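Local coordinates for iron-regulated outer membrane protein (Neisseria meningitidis, PDB 4B7O), which probably takes up iron across the meningococcal outer membrane as a TonB-dependent transporter, the form here being the apoprotein, at residues I654-R659 against G689-F694. Sequence-based numbering, arbitrary orientation.
Sequences IGWRGR and GVNDVF
Three antiparallel hydrogen-bonded pairs, G655 with F694, R657 with D692 and R659 with V690, zip the two strands together, each through two N-H···O bonds. The shortest runs from D692 N to R657 O at 2.8 Å, and the straightest from V690 N to R659 O, with 171° at the hydrogen. At the intervening non-hydrogen-bonded pairs, W656 with V693 and G658 with N691, alpha carbons feed the same carbonyls: W656 CA lies 3.3 Å from D692 O and G658 CA 3.2 Å from V690 O.

On the face carrying R657, R659, V690, D692 and F694, an aromatic ring is sandwiched. With chi1 at 53°, F694 CG sits between its own backbone N and carbonyl carbon, which swings the ring across onto G655; the CA of this glycine is 4.0 Å from the ring centroid, a CH-pi contact that the lack of a side chain permits. Against the opposite ring face lies the guanidinium of R657, stacked with its plane 20° from that of the ring and held in an off-centre cation-pi contact; R657 NH1 comes within 3.5 Å of F694 CE1. A bend at chi3 turns the R657 chain over the phenyl, and NE makes a salt bridge with E91.

Beyond this stack, D692 pairs with K90, while R659 bridges to D96 and donates to the K90 carbonyl. On the other face, W656 CD1 reaches V693 CG1 at 4.5 Å.

Since K90, E91 and D96 belong to the plug domain, the contact joins neighbouring barrel-wall strands on a face turned inward to the plug: backbone bonds hold the wall, and its charged side chains, one of them, R657, stacked on the phenyl, tie it to the plug by salt bridges.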
loop_
_atom_site.group_PDB
_atom_site.type_symbol
_atom_site.label_atom_id
_atom_site.label_comp_id
_atom_site.label_asym_id
_atom_site.label_seq_id
_atom_site.Cartn_x
_atom_site.Cartn_y
_atom_site.Cartn_z
ATOM N N ILE A 654 8.864 -9.681 -26.740
ATOM C CA ILE A 654 9.368 -8.364 -26.689
ATOM C C ILE A 654 8.180 -7.476 -26.640
ATOM O O ILE A 654 7.096 -7.840 -27.131
ATOM C CB ILE A 654 10.200 -8.047 -27.921
ATOM C CG1 ILE A 654 9.362 -8.189 -29.176
ATOM C CG2 ILE A 654 11.351 -9.036 -28.021
ATOM C CD1 ILE A 654 9.992 -7.484 -30.348
ATOM N N GLY A 655 8.369 -6.308 -26.048
ATOM C CA GLY A 655 7.284 -5.395 -25.968
ATOM C C GLY A 655 7.673 -4.018 -25.565
ATOM O O GLY A 655 8.792 -3.766 -25.188
ATOM N N TRP A 656 6.690 -3.143 -25.621
ATOM C CA TRP A 656 6.835 -1.767 -25.295
ATOM C C TRP A 656 5.807 -1.498 -24.253
ATOM O O TRP A 656 4.722 -2.091 -24.295
ATOM C CB TRP A 656 6.495 -0.930 -26.550
ATOM C CG TRP A 656 6.097 0.470 -26.224
ATOM C CD1 TRP A 656 6.932 1.525 -25.922
ATOM C CD2 TRP A 656 4.745 0.994 -26.063
ATOM N NE1 TRP A 656 6.206 2.633 -25.635
ATOM C CE2 TRP A 656 4.887 2.377 -25.716
ATOM C CE3 TRP A 656 3.480 0.470 -26.197
ATOM C CZ2 TRP A 656 3.806 3.192 -25.512
ATOM C CZ3 TRP A 656 2.402 1.313 -26.013
ATOM C CH2 TRP A 656 2.562 2.631 -25.646
ATOM N N ARG A 657 6.099 -0.552 -23.358
ATOM C CA ARG A 657 5.159 -0.177 -22.318
ATOM C C ARG A 657 5.212 1.339 -22.132
ATOM O O ARG A 657 6.246 1.949 -22.290
ATOM C CB ARG A 657 5.510 -0.896 -21.011
ATOM C CG ARG A 657 4.499 -0.663 -19.911
ATOM C CD ARG A 657 4.725 -1.500 -18.647
ATOM N NE ARG A 657 4.242 -2.908 -18.744
ATOM C CZ ARG A 657 5.039 -3.998 -18.821
ATOM N NH1 ARG A 657 6.352 -3.891 -18.876
ATOM N NH2 ARG A 657 4.532 -5.219 -18.873
ATOM N N GLY A 658 4.116 1.975 -21.822
ATOM C CA GLY A 658 4.216 3.411 -21.720
ATOM C C GLY A 658 3.244 3.944 -20.720
ATOM O O GLY A 658 2.205 3.355 -20.508
ATOM N N ARG A 659 3.589 5.065 -20.098
ATOM C CA ARG A 659 2.746 5.629 -19.096
ATOM C C ARG A 659 2.806 7.101 -19.283
ATOM O O ARG A 659 3.897 7.683 -19.278
ATOM C CB ARG A 659 3.277 5.256 -17.729
ATOM C CG ARG A 659 2.344 5.647 -16.623
ATOM C CD ARG A 659 2.909 5.246 -15.286
ATOM N NE ARG A 659 2.167 5.921 -14.226
ATOM C CZ ARG A 659 1.085 5.431 -13.611
ATOM N NH1 ARG A 659 0.591 4.251 -13.933
ATOM N NH2 ARG A 659 0.496 6.139 -12.665
ATOM N N GLY A 689 5.738 11.790 -20.121
ATOM C CA GLY A 689 5.609 10.533 -20.769
ATOM C C GLY A 689 6.818 9.681 -20.555
ATOM O O GLY A 689 7.936 10.124 -20.812
ATOM N N VAL A 690 6.579 8.443 -20.113
ATOM C CA VAL A 690 7.618 7.452 -19.897
ATOM C C VAL A 690 7.424 6.230 -20.794
ATOM O O VAL A 690 6.336 5.686 -20.859
ATOM C CB VAL A 690 7.632 7.048 -18.408
ATOM C CG1 VAL A 690 8.696 6.008 -18.147
ATOM C CG2 VAL A 690 7.945 8.285 -17.582
ATOM N N ASN A 691 8.487 5.783 -21.447
ATOM C CA ASN A 691 8.405 4.675 -22.377
ATOM C C ASN A 691 9.412 3.635 -22.007
ATOM O O ASN A 691 10.554 3.992 -21.726
ATOM C CB ASN A 691 8.706 5.124 -23.796
ATOM C CG ASN A 691 7.565 5.869 -24.417
ATOM O OD1 ASN A 691 7.585 7.110 -24.492
ATOM N ND2 ASN A 691 6.549 5.125 -24.881
ATOM N N ASP A 692 9.008 2.359 -22.027
ATOM C CA ASP A 692 9.894 1.242 -21.638
ATOM C C ASP A 692 9.865 0.224 -22.772
ATOM O O ASP A 692 8.867 0.128 -23.485
ATOM C CB ASP A 692 9.427 0.511 -20.394
ATOM C CG ASP A 692 9.223 1.406 -19.166
ATOM O OD1 ASP A 692 9.656 2.575 -19.123
ATOM O OD2 ASP A 692 8.632 0.900 -18.172
ATOM N N VAL A 693 10.915 -0.568 -22.915
ATOM C CA VAL A 693 10.814 -1.764 -23.735
ATOM C C VAL A 693 11.380 -2.951 -22.934
ATOM O O VAL A 693 12.194 -2.770 -22.073
ATOM C CB VAL A 693 11.550 -1.569 -25.057
ATOM C CG1 VAL A 693 10.948 -0.403 -25.839
ATOM C CG2 VAL A 693 13.007 -1.274 -24.794
ATOM N N PHE A 694 10.911 -4.158 -23.158
ATOM C CA PHE A 694 11.388 -5.245 -22.334
ATOM C C PHE A 694 11.407 -6.506 -23.153
ATOM O O PHE A 694 10.694 -6.630 -24.151
ATOM C CB PHE A 694 10.428 -5.442 -21.154
ATOM C CG PHE A 694 8.992 -5.605 -21.576
ATOM C CD1 PHE A 694 8.209 -4.491 -21.829
ATOM C CD2 PHE A 694 8.441 -6.864 -21.759
ATOM C CE1 PHE A 694 6.885 -4.624 -22.247
ATOM C CE2 PHE A 694 7.115 -7.013 -22.183
ATOM C CZ PHE A 694 6.344 -5.890 -22.428
#